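Local atomic coordinates of enoyl-CoA hydratase (Mycobacterium tuberculosis, PDB entry 5KJP), a protein that probably catalyses the reversible hydration of trans-2-enoyl-CoA thioesters to 3-hydroxyacyl-CoA in fatty acid metabolism, as a member of the crotonase superfamily. Residues G46-M51 with E90-G95; P104-V109 with I198-K203; L120-D125 with P155-Y160; E176-H179 with L183-V186; A247-I252 with E256-R261. All blocks are in the same frame, centred on the assembly; numbering follows the deposited sequence.

Contact 1: residues G46-M51 with E90-G95; sequences GLADAM and EGRGLG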
# COMPACT_ATOMS: atom_id res chain seq x y z
N GLY A 46 -11.97 7.58 29.44
CA GLY A 46 -12.47 8.83 28.88
C GLY A 46 -12.57 8.78 27.37
O GLY A 46 -13.55 9.25 26.78
N LEU A 47 -11.55 8.21 26.73
CA LEU A 47 -11.55 8.04 25.28
C LEU A 47 -12.66 7.10 24.83
O LEU A 47 -13.35 7.38 23.84
CB LEU A 47 -10.19 7.51 24.80
CG LEU A 47 -9.03 8.51 24.92
CD1 LEU A 47 -7.70 7.87 24.56
CD2 LEU A 47 -9.31 9.73 24.05
N ALA A 48 -12.84 6.00 25.55
CA ALA A 48 -13.88 5.03 25.21
C ALA A 48 -15.27 5.66 25.33
O ALA A 48 -16.12 5.47 24.45
CB ALA A 48 -13.77 3.80 26.10
N ASP A 49 -15.48 6.42 26.40
CA ASP A 49 -16.75 7.10 26.61
C ASP A 49 -17.03 8.10 25.49
O ASP A 49 -18.17 8.22 25.03
CB ASP A 49 -16.75 7.83 27.95
CG ASP A 49 -16.84 6.88 29.14
OD1 ASP A 49 -17.19 5.69 28.96
OD2 ASP A 49 -16.58 7.34 30.27
N ALA A 50 -16.00 8.82 25.05
CA ALA A 50 -16.14 9.81 23.98
C ALA A 50 -16.53 9.15 22.66
O ALA A 50 -17.38 9.66 21.92
CB ALA A 50 -14.84 10.60 23.82
N MSE A 51 -15.92 8.01 22.35
CA MSE A 51 -16.25 7.28 21.13
C MSE A 51 -17.68 6.74 21.20
O MSE A 51 -18.40 6.73 20.19
CB MSE A 51 -15.25 6.14 20.88
CG MSE A 51 -13.81 6.60 20.65
SE MSE A 51 -13.62 8.09 19.37
CE MSE A 51 -11.82 8.66 19.91
N GLU A 90 -10.12 -4.65 28.11
CA GLU A 90 -10.63 -5.76 27.31
C GLU A 90 -11.78 -5.30 26.40
O GLU A 90 -12.73 -4.67 26.86
CB GLU A 90 -11.10 -6.89 28.23
CG GLU A 90 -10.84 -8.29 27.70
CD GLU A 90 -11.83 -8.70 26.63
OE1 GLU A 90 -13.01 -8.96 26.98
OE2 GLU A 90 -11.44 -8.76 25.45
N GLY A 91 -11.66 -5.59 25.11
CA GLY A 91 -12.69 -5.22 24.16
C GLY A 91 -12.51 -3.85 23.53
O GLY A 91 -13.19 -3.51 22.57
N ARG A 92 -11.58 -3.06 24.06
CA ARG A 92 -11.41 -1.69 23.59
C ARG A 92 -9.95 -1.34 23.33
O ARG A 92 -9.65 -0.51 22.47
CB ARG A 92 -11.99 -0.69 24.60
CG ARG A 92 -13.50 -0.78 24.79
CD ARG A 92 -13.94 0.22 25.86
NE ARG A 92 -15.38 0.18 26.12
CZ ARG A 92 -16.30 0.80 25.38
NH1 ARG A 92 -15.94 1.51 24.31
NH2 ARG A 92 -17.58 0.71 25.70
N GLY A 93 -9.05 -1.96 24.08
CA GLY A 93 -7.63 -1.69 23.95
C GLY A 93 -7.20 -0.43 24.68
O GLY A 93 -7.70 -0.12 25.77
N LEU A 94 -6.28 0.31 24.07
CA LEU A 94 -5.82 1.57 24.63
C LEU A 94 -6.82 2.64 24.25
O LEU A 94 -6.71 3.27 23.20
CB LEU A 94 -4.42 1.92 24.12
CG LEU A 94 -3.66 3.01 24.87
CD1 LEU A 94 -3.27 2.54 26.26
CD2 LEU A 94 -2.44 3.48 24.08
N GLY A 95 -7.83 2.83 25.10
CA GLY A 95 -8.91 3.74 24.79
C GLY A 95 -9.87 3.14 23.78
O GLY A 95 -11.00 2.79 24.12
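Ala48, on helix 41-56 of the crotonase fold, presents its methyl group to Arg92 and Gly95 of segment 90-95; Arg92 and Gly93 form a classic beta bulge opposite Val89 in the small hairpin of strands 88-89 and 93-94. Its CB lies 3.6 Å from CD of Arg92 and equally 3.6 Å from the carbonyl O of Gly95, so one methyl touches both the arginine and the Gly95 carbonyl. Arg92 comes alongside the helix: CG stands anti to its own carbonyl carbon (chi1 -65°), and the chain then runs extended as far as NE, which carries the guanidinium past the methyl group of Ala48. That group meets the guanidinium obliquely, with NH1 3.6 Å from Ala48 CB. Beyond it, NH2 forms a salt bridge to Asp52, one helical turn further on, so the aliphatic part of Arg92 packs on the helix while its charged end is held by the same helix. Leu94 is the centre of an inverse gamma turn, and its side chain points away from the helix to touch Val39 and Val87. The turn delivers Gly95 to the helix, where the backbone N of Gly95 is bonded to Ser44 OG. Leu47, the neighbour of Ala48 on the helix, also packs on Ile28 of strand 25-30, linking the hairpin side to the main sheet. Gly95 has a positive phi, and its CA rests 4.0 Å from Leu47 CB.

Contact 2: residues P104-V109 with I198-K203; sequences PLIAAV and IALAEK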
# COMPACT_ATOMS: atom_id res chain seq x y z
N PRO A 104 -16.53 8.83 11.40
CA PRO A 104 -15.14 9.22 11.14
C PRO A 104 -14.46 9.90 12.33
O PRO A 104 -15.06 10.66 13.09
CB PRO A 104 -15.26 10.20 9.96
CG PRO A 104 -16.57 9.88 9.33
CD PRO A 104 -17.47 9.46 10.46
N LEU A 105 -13.18 9.57 12.49
CA LEU A 105 -12.35 10.13 13.54
C LEU A 105 -11.08 10.71 12.93
O LEU A 105 -10.37 10.03 12.19
CB LEU A 105 -12.00 9.07 14.58
CG LEU A 105 -11.03 9.48 15.68
CD1 LEU A 105 -11.60 10.61 16.55
CD2 LEU A 105 -10.66 8.26 16.51
N ILE A 106 -10.82 11.96 13.26
CA ILE A 106 -9.60 12.64 12.82
C ILE A 106 -8.68 12.86 14.01
O ILE A 106 -9.13 13.36 15.05
CB ILE A 106 -9.93 14.01 12.18
CG1 ILE A 106 -10.87 13.84 10.98
CG2 ILE A 106 -8.64 14.74 11.78
CD1 ILE A 106 -11.66 15.10 10.66
N ALA A 107 -7.41 12.49 13.88
CA ALA A 107 -6.44 12.84 14.92
C ALA A 107 -5.73 14.14 14.56
O ALA A 107 -5.19 14.28 13.46
CB ALA A 107 -5.43 11.70 15.10
N ALA A 108 -5.76 15.11 15.48
CA ALA A 108 -5.06 16.38 15.29
C ALA A 108 -3.80 16.40 16.14
O ALA A 108 -3.85 16.58 17.36
CB ALA A 108 -5.97 17.56 15.65
N VAL A 109 -2.66 16.23 15.48
CA VAL A 109 -1.40 15.95 16.16
C VAL A 109 -0.49 17.18 16.24
O VAL A 109 -0.17 17.78 15.21
CB VAL A 109 -0.64 14.80 15.48
CG1 VAL A 109 0.72 14.56 16.15
CG2 VAL A 109 -1.49 13.52 15.49
N ILE A 198 -10.58 20.78 12.14
CA ILE A 198 -11.97 21.21 12.15
C ILE A 198 -12.43 21.51 10.72
O ILE A 198 -13.55 21.14 10.33
CB ILE A 198 -12.17 22.44 13.06
CG1 ILE A 198 -11.98 22.05 14.52
CG2 ILE A 198 -13.56 23.04 12.86
CD1 ILE A 198 -11.86 23.25 15.46
N ALA A 199 -11.57 22.14 9.93
CA ALA A 199 -11.89 22.40 8.53
C ALA A 199 -12.15 21.10 7.78
O ALA A 199 -13.12 20.99 7.02
CB ALA A 199 -10.77 23.19 7.86
N LEU A 200 -11.31 20.10 8.01
CA LEU A 200 -11.50 18.78 7.41
C LEU A 200 -12.80 18.13 7.88
O LEU A 200 -13.57 17.61 7.08
CB LEU A 200 -10.31 17.87 7.74
CG LEU A 200 -10.29 16.45 7.19
CD1 LEU A 200 -10.45 16.47 5.67
CD2 LEU A 200 -8.98 15.76 7.59
N ALA A 201 -13.04 18.18 9.19
CA ALA A 201 -14.26 17.61 9.77
C ALA A 201 -15.50 18.27 9.18
O ALA A 201 -16.49 17.59 8.87
CB ALA A 201 -14.25 17.76 11.29
N GLU A 202 -15.46 19.59 9.02
CA GLU A 202 -16.61 20.31 8.48
C GLU A 202 -16.90 19.90 7.03
O GLU A 202 -18.06 19.85 6.62
CB GLU A 202 -16.40 21.83 8.58
CG GLU A 202 -16.63 22.36 10.00
CD GLU A 202 -16.29 23.83 10.15
OE1 GLU A 202 -15.71 24.42 9.22
OE2 GLU A 202 -16.61 24.40 11.22
N LYS A 203 -15.85 19.60 6.26
CA LYS A 203 -16.06 19.12 4.90
C LYS A 203 -16.80 17.78 4.92
O LYS A 203 -17.70 17.54 4.11
CB LYS A 203 -14.72 18.99 4.16
CG LYS A 203 -14.09 20.34 3.83
CD LYS A 203 -12.62 20.22 3.45
CE LYS A 203 -12.44 19.64 2.06
NZ LYS A 203 -13.18 20.40 1.01
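A single methyl group of Ile106, CD1, carries every close approach between segments 104-109 and 198-203. It reaches the helix backbone itself, lying 3.7 Å from Ala201 N and 3.8 Å from Ala201 CB, and it also meets Leu200 CG at 4.0 Å. CD1 therefore sits where the side chains of two consecutive helical residues diverge, and the small Ala201 lets it come close to the main chain. The contact is wholly apolar and buried. Ile106 gets there because CG1 stands anti to the carbonyl carbon (chi1 -58°) and chi2 is near trans at 157°, which extends the longer branch from the sheet toward the helix.

Around this first shell, the neighbouring strands supply the rest of the packing. Ile106 also touches Val62 and Val128, on the strands flanking its own, and its backbone is bonded to Ala63 and Leu65. Leu200 spreads over Leu126 and Val128 of strand 126-130, whereas Ala201 leans on Val62 and Ile25. Leu200 in addition packs against Thr169 of the second subunit, so the helix is covered there by a neighbouring chain. A helix laid over the central parallel strands of the mixed sheet, joined to them by aliphatic side chains, is the layered alpha/beta packing at the heart of the crotonase fold.

Contact 3: residues L120-D125 with P155-Y160; sequences LALAAD and PERIPY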
# COMPACT_ATOMS: atom_id res chain seq x y z
N LEU A 120 -2.90 5.40 18.86
CA LEU A 120 -4.17 6.14 18.85
C LEU A 120 -4.41 6.80 17.50
O LEU A 120 -5.52 6.74 16.95
CB LEU A 120 -4.21 7.21 19.95
CG LEU A 120 -4.12 6.77 21.41
CD1 LEU A 120 -4.30 7.97 22.32
CD2 LEU A 120 -5.16 5.69 21.70
N ALA A 121 -3.38 7.45 16.96
CA ALA A 121 -3.51 8.13 15.67
C ALA A 121 -3.85 7.13 14.56
O ALA A 121 -4.66 7.42 13.69
CB ALA A 121 -2.22 8.90 15.33
N LEU A 122 -3.23 5.95 14.60
CA LEU A 122 -3.48 4.91 13.60
C LEU A 122 -4.89 4.34 13.70
O LEU A 122 -5.44 3.85 12.71
CB LEU A 122 -2.46 3.77 13.75
CG LEU A 122 -1.06 4.13 13.25
CD1 LEU A 122 -0.06 3.07 13.68
CD2 LEU A 122 -1.08 4.27 11.73
N ALA A 123 -5.48 4.40 14.89
CA ALA A 123 -6.84 3.91 15.07
C ALA A 123 -7.87 4.93 14.55
O ALA A 123 -9.03 4.59 14.34
CB ALA A 123 -7.10 3.60 16.53
N ALA A 124 -7.43 6.17 14.36
CA ALA A 124 -8.26 7.18 13.70
C ALA A 124 -8.24 6.94 12.19
O ALA A 124 -7.45 6.13 11.70
CB ALA A 124 -7.76 8.59 14.03
N ASP A 125 -9.10 7.63 11.46
CA ASP A 125 -9.22 7.43 10.02
C ASP A 125 -8.32 8.37 9.24
O ASP A 125 -7.84 8.05 8.16
CB ASP A 125 -10.66 7.63 9.58
CG ASP A 125 -11.61 6.73 10.34
OD1 ASP A 125 -11.41 5.50 10.29
OD2 ASP A 125 -12.52 7.27 11.00
N PRO A 155 1.95 -0.72 8.62
CA PRO A 155 2.31 -1.21 7.28
C PRO A 155 1.18 -1.07 6.26
O PRO A 155 1.41 -1.26 5.07
CB PRO A 155 2.63 -2.69 7.52
CG PRO A 155 2.93 -2.80 8.98
CD PRO A 155 1.99 -1.82 9.61
N GLU A 156 -0.02 -0.75 6.72
CA GLU A 156 -1.14 -0.56 5.81
C GLU A 156 -1.34 0.91 5.48
O GLU A 156 -2.11 1.24 4.57
CB GLU A 156 -2.42 -1.13 6.40
CG GLU A 156 -2.38 -2.62 6.67
CD GLU A 156 -3.65 -3.11 7.34
OE1 GLU A 156 -4.48 -2.27 7.75
OE2 GLU A 156 -3.82 -4.34 7.46
N ARG A 157 -0.67 1.79 6.20
CA ARG A 157 -0.85 3.23 6.02
C ARG A 157 0.31 3.86 5.26
O ARG A 157 0.13 4.85 4.55
CB ARG A 157 -1.00 3.92 7.38
CG ARG A 157 -2.32 3.63 8.09
CD ARG A 157 -3.45 4.55 7.61
NE ARG A 157 -3.70 5.67 8.52
CZ ARG A 157 -4.38 5.57 9.66
NH1 ARG A 157 -4.86 4.40 10.05
NH2 ARG A 157 -4.56 6.65 10.43
N ILE A 158 1.51 3.30 5.42
CA ILE A 158 2.71 3.79 4.75
C ILE A 158 3.38 2.61 4.04
O ILE A 158 2.96 1.47 4.24
CB ILE A 158 3.69 4.46 5.75
CG1 ILE A 158 4.23 3.43 6.75
CG2 ILE A 158 3.01 5.63 6.47
CD1 ILE A 158 5.33 4.00 7.67
N PRO A 159 4.39 2.88 3.18
CA PRO A 159 4.97 1.73 2.49
C PRO A 159 5.53 0.71 3.47
O PRO A 159 6.11 1.07 4.49
CB PRO A 159 6.09 2.35 1.65
CG PRO A 159 5.62 3.77 1.41
CD PRO A 159 4.95 4.15 2.70
N TYR A 160 5.27 -0.56 3.17
CA TYR A 160 5.60 -1.69 4.02
C TYR A 160 7.01 -1.62 4.62
O TYR A 160 7.19 -1.82 5.83
CB TYR A 160 5.43 -2.98 3.22
CG TYR A 160 5.85 -4.26 3.92
CD1 TYR A 160 7.17 -4.69 3.89
CD2 TYR A 160 4.92 -5.04 4.59
CE1 TYR A 160 7.56 -5.85 4.53
CE2 TYR A 160 5.30 -6.22 5.22
CZ TYR A 160 6.62 -6.62 5.18
OH TYR A 160 7.03 -7.78 5.81
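Arg157 carries this contact, its guanidinium turned onto the main chain at the C-terminal end of helix 116-123. Ahead of it in the second segment, Pro155 and Glu156 belong to the weakly bonded end of helix 150-157 and look elsewhere: Pro155 packs on Ala163, and Glu156 forms a salt bridge to Arg223. Arg157, in the conformer described (one of two modelled), is bent at chi2 (-84°) and chi3, which brings its aliphatic part alongside Leu122, with CG 3.9 Å from Leu122 CD2, the two side chains sliding past each other in opposite directions. The same CD2 methyl lies over the centre of one guanidinium face, 4.1 Å above the plane, while the carbonyl O of Asp125, buried with no hydrogen-bond partner, lies above the opposite face, toward the rim. The main bond runs from NH1 to Leu122 O at 2.8 Å, with an N-H...O angle of 150°. NH2 adds weak bonds to Ala124 O at 3.2 Å and to Ala121 O at 3.4 Å, the latter near the guanidinium plane. Three carbonyls at the helix end thus receive one cation, whose charge would probably suit the negative end of the helix dipole. After Arg157 the chain turns off: Ile158 packs on Leu166 and Leu181, and Pro159 takes the N-cap position of the next helix.

Helix 116-123 is thereby tied to the C-terminal end of helix 150-157, just before the link to helix 160-169. Ile127 of strand 126-130 touches both Ala121 and Arg157, and Tyr160 of the second subunit packs against Arg157.

Contact 4: residues E176-H179 with L183-V186; sequences ERAH and LVNV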
# COMPACT_ATOMS: atom_id res chain seq x y z
N GLU A 176 6.58 15.78 8.37
CA GLU A 176 6.68 16.12 6.96
C GLU A 176 6.96 14.86 6.12
O GLU A 176 6.37 14.67 5.06
CB GLU A 176 7.73 17.20 6.73
CG GLU A 176 7.24 18.56 7.23
CD GLU A 176 8.09 19.73 6.77
OE1 GLU A 176 9.32 19.57 6.68
OE2 GLU A 176 7.51 20.81 6.50
N ARG A 177 7.84 14.01 6.63
CA ARG A 177 8.07 12.70 6.02
C ARG A 177 6.81 11.84 6.06
O ARG A 177 6.47 11.15 5.10
CB ARG A 177 9.22 11.98 6.74
CG ARG A 177 9.49 10.57 6.23
CD ARG A 177 10.37 10.56 4.99
NE ARG A 177 10.82 9.20 4.70
CZ ARG A 177 10.71 8.61 3.51
NH1 ARG A 177 10.18 9.27 2.49
NH2 ARG A 177 11.15 7.37 3.35
N ALA A 178 6.11 11.87 7.19
CA ALA A 178 4.86 11.13 7.34
C ALA A 178 3.81 11.57 6.31
O ALA A 178 3.02 10.75 5.84
CB ALA A 178 4.32 11.28 8.76
N HIS A 179 3.82 12.85 5.96
CA HIS A 179 2.94 13.34 4.91
C HIS A 179 3.36 12.81 3.54
O HIS A 179 2.52 12.41 2.73
CB HIS A 179 2.90 14.87 4.90
CG HIS A 179 2.06 15.44 3.80
ND1 HIS A 179 0.68 15.44 3.85
CD2 HIS A 179 2.39 16.02 2.63
CE1 HIS A 179 0.20 15.99 2.75
NE2 HIS A 179 1.21 16.36 1.99
N LEU A 183 0.76 8.89 5.54
CA LEU A 183 0.20 8.70 6.88
C LEU A 183 -0.55 9.95 7.34
O LEU A 183 -1.61 9.87 7.97
CB LEU A 183 1.30 8.36 7.88
CG LEU A 183 0.88 8.27 9.35
CD1 LEU A 183 -0.08 7.09 9.56
CD2 LEU A 183 2.10 8.17 10.26
N VAL A 184 0.01 11.11 7.02
CA VAL A 184 -0.59 12.38 7.40
C VAL A 184 -1.34 12.96 6.21
O VAL A 184 -0.78 13.16 5.14
CB VAL A 184 0.49 13.39 7.89
CG1 VAL A 184 -0.09 14.79 7.97
CG2 VAL A 184 1.06 12.95 9.25
N ASN A 185 -2.63 13.22 6.40
CA ASN A 185 -3.47 13.81 5.36
C ASN A 185 -3.18 15.28 5.12
O ASN A 185 -3.07 15.73 3.97
CB ASN A 185 -4.94 13.64 5.74
CG ASN A 185 -5.36 12.19 5.81
OD1 ASN A 185 -5.22 11.54 6.85
ND2 ASN A 185 -5.84 11.67 4.69
N VAL A 186 -3.05 16.03 6.21
CA VAL A 186 -2.90 17.47 6.15
C VAL A 186 -1.76 17.91 7.06
O VAL A 186 -1.74 17.58 8.25
CB VAL A 186 -4.20 18.19 6.58
CG1 VAL A 186 -3.99 19.71 6.65
CG2 VAL A 186 -5.36 17.83 5.63
O HOH W 1 -0.09 12.63 2.43
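The carbonyl O of Ala178 receives two backbone N-H groups from the returning chain, Leu183 N at 2.9 Å, almost in line with the carbonyl, and Val184 N at 3.3 Å, well above its plane. The two bonds hold the start of segment 183-186 against helix 175-180. Beside it the Ala178 methyl packs on Val184 CG2 at 3.7 Å and, more loosely, on Leu183 CD2. His179 reaches across with CG anti to its backbone N (chi1 178°), which swings the imidazole over the loop. Its ND1 donates to Val184 O at 3.0 Å, the acceptor tilted 30° out of the ring plane. At the ring edge, in its plane, Asn185 O lies 3.5 Å from CE1. A water donates to both His179 O, at 2.6 Å, and Val184 O, so the latter carbonyl is held by ring and water together.

Beyond the contact, Leu183 and Val184 pack on Ile127 and Ala129 of strand 126-130, and Asn185 bonds to Ile127 N through OD1 and through ND2 to Glu165 and the Ala161 carbonyl of the second subunit. The turn thus leads helix 175-180 into strand 186-188, an edge strand of the main sheet within this chain, next to strand 126-130.

Contact 5: residues A247-I252 with E256-R261; sequences AKEGAI and ERRRPR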
# COMPACT_ATOMS: atom_id res chain seq x y z
N ALA A 247 -30.74 10.08 0.25
CA ALA A 247 -30.41 9.87 -1.15
C ALA A 247 -31.35 10.71 -2.02
O ALA A 247 -30.93 11.30 -3.02
CB ALA A 247 -30.50 8.39 -1.53
N LYS A 248 -32.62 10.76 -1.63
CA LYS A 248 -33.60 11.57 -2.34
C LYS A 248 -33.27 13.05 -2.19
O LYS A 248 -33.25 13.80 -3.16
CB LYS A 248 -35.02 11.28 -1.84
CG LYS A 248 -36.08 12.19 -2.42
CD LYS A 248 -37.46 11.80 -1.89
CE LYS A 248 -38.52 12.78 -2.36
NZ LYS A 248 -39.87 12.35 -1.88
N GLU A 249 -33.02 13.46 -0.95
CA GLU A 249 -32.72 14.85 -0.64
C GLU A 249 -31.45 15.32 -1.36
O GLU A 249 -31.38 16.45 -1.84
CB GLU A 249 -32.57 15.03 0.88
CG GLU A 249 -32.01 16.37 1.33
CD GLU A 249 -32.94 17.54 1.04
OE1 GLU A 249 -34.11 17.32 0.67
OE2 GLU A 249 -32.48 18.69 1.19
N GLY A 250 -30.46 14.44 -1.43
CA GLY A 250 -29.21 14.77 -2.10
C GLY A 250 -29.43 15.04 -3.57
O GLY A 250 -28.85 15.97 -4.14
N ALA A 251 -30.30 14.25 -4.20
CA ALA A 251 -30.58 14.41 -5.62
C ALA A 251 -31.39 15.69 -5.87
O ALA A 251 -31.12 16.42 -6.82
CB ALA A 251 -31.33 13.19 -6.15
N ILE A 252 -32.37 15.94 -5.01
CA ILE A 252 -33.19 17.14 -5.10
C ILE A 252 -32.35 18.39 -4.93
O ILE A 252 -32.44 19.34 -5.72
CB ILE A 252 -34.31 17.14 -4.04
CG1 ILE A 252 -35.34 16.05 -4.33
CG2 ILE A 252 -34.99 18.50 -3.98
CD1 ILE A 252 -36.17 16.30 -5.56
N GLU A 256 -31.41 21.42 -7.60
CA GLU A 256 -31.86 22.77 -7.30
C GLU A 256 -30.70 23.69 -6.91
O GLU A 256 -30.91 24.83 -6.49
CB GLU A 256 -32.91 22.74 -6.19
CG GLU A 256 -34.18 21.99 -6.59
CD GLU A 256 -35.22 21.93 -5.48
OE1 GLU A 256 -34.90 22.30 -4.33
OE2 GLU A 256 -36.36 21.51 -5.76
N ARG A 257 -29.47 23.19 -7.08
CA ARG A 257 -28.25 23.94 -6.79
C ARG A 257 -28.24 24.59 -5.41
O ARG A 257 -27.90 25.77 -5.28
CB ARG A 257 -28.01 25.02 -7.84
CG ARG A 257 -27.82 24.52 -9.25
CD ARG A 257 -27.44 25.67 -10.15
NE ARG A 257 -27.60 25.35 -11.56
CZ ARG A 257 -28.72 25.54 -12.25
NH1 ARG A 257 -29.79 26.04 -11.65
NH2 ARG A 257 -28.77 25.21 -13.54
N ARG A 258 -28.62 23.84 -4.38
CA ARG A 258 -28.59 24.38 -3.03
C ARG A 258 -28.17 23.29 -2.05
O ARG A 258 -28.05 22.13 -2.42
CB ARG A 258 -29.96 24.96 -2.66
CG ARG A 258 -31.15 24.07 -3.00
CD ARG A 258 -31.48 23.13 -1.87
NE ARG A 258 -32.73 22.40 -2.10
CZ ARG A 258 -33.17 21.41 -1.32
NH1 ARG A 258 -32.46 21.05 -0.26
NH2 ARG A 258 -34.31 20.80 -1.60
N ARG A 259 -27.94 23.69 -0.80
CA ARG A 259 -27.43 22.76 0.20
C ARG A 259 -28.49 21.74 0.58
O ARG A 259 -29.65 22.08 0.80
CB ARG A 259 -26.94 23.50 1.44
CG ARG A 259 -25.68 24.32 1.20
CD ARG A 259 -25.32 25.17 2.41
NE ARG A 259 -24.22 26.09 2.12
CZ ARG A 259 -23.67 26.91 3.01
NH1 ARG A 259 -24.11 26.90 4.27
NH2 ARG A 259 -22.68 27.72 2.66
N PRO A 260 -28.09 20.46 0.64
CA PRO A 260 -28.97 19.39 1.10
C PRO A 260 -29.21 19.46 2.60
O PRO A 260 -28.28 19.75 3.36
CB PRO A 260 -28.21 18.12 0.72
CG PRO A 260 -26.78 18.55 0.68
CD PRO A 260 -26.79 19.95 0.17
N ARG A 261 -30.44 19.22 3.03
CA ARG A 261 -30.74 19.18 4.45
C ARG A 261 -30.84 17.72 4.89
O ARG A 261 -31.89 17.10 4.78
CB ARG A 261 -32.04 19.92 4.74
CG ARG A 261 -32.08 21.34 4.18
CD ARG A 261 -33.12 22.19 4.91
NE ARG A 261 -32.79 23.61 4.87
CZ ARG A 261 -33.58 24.58 5.33
NH1 ARG A 261 -34.76 24.27 5.85
NH2 ARG A 261 -33.20 25.84 5.26
O HOH W 2 -35.71 19.36 -0.12
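A Schellman motif ends helix 245-255, with Arg257 at positive phi as its C-prime residue, and the chain beyond it folds back along the helix and is fastened there by a salt-bridge network of Glu249, Glu256 and Arg258. The last helical bond here runs from Glu256 N to Ile252 O at 3.0 Å; the Schellman bonds, Arg258 N to Ala253 O and Arg257 N to Phe254 O, then reverse the chain. Arg258 is central to the network. Its CG lies between the backbone N and carbonyl carbon (chi1 47°) and the chain bends again at chi2, which directs the guanidinium back to the helix. There it crosses the Glu249 side chain at about a right angle, the carboxylate and guanidinium planes 47° apart. NH1 meets Glu249 OE2 at 2.8 Å on the syn side and also donates to Arg259 O. On its other edge Arg258 grips Glu256 side-on, NE and NH2 both bonding to the single oxygen OE1, with NE at 3.1 Å and the acceptor in the guanidinium plane. Ile252 lies side by side with both partners of that pair, its CG2 3.4 Å from Arg258 NH2. These bonds restrict rotation of the guanidinium although the site is at the surface. A water lies between Glu249 OE1 and Arg258 NH2, unusually close to the latter. Further on, Pro260 packs its ring against the CG of Glu249. The carboxylate is then gripped from the opposite face of its plane by the main chain: Arg261 N donates to Glu249 OE2 on the anti side, at 2.8 Å and an almost straight 178°.

Contacts 1 to 4 are buried, whereas contact 5 lies on the surface, its nearest neighbour being contact 2, about 10 Å away between nearest atoms. Contact 2 is wholly apolar; contact 1 packs an alanine and a leucine on an arginine chain and a glycine backbone; contact 3 sets a buried arginine on backbone carbonyls, and contact 4 combines backbone bonds with a histidine. Only contact 5 pairs opposite charges across its segments. Strand 105-109 joins several of them: Leu105 touches Met51 of contact 1 and Ala124 and Asp125 of contact 3. Leu183 of contact 4 packs on Leu122, Arg157 and Ile158, making contacts 3 and 4 one region. Contacts 4 and 5 both fold chain back onto a preceding helix.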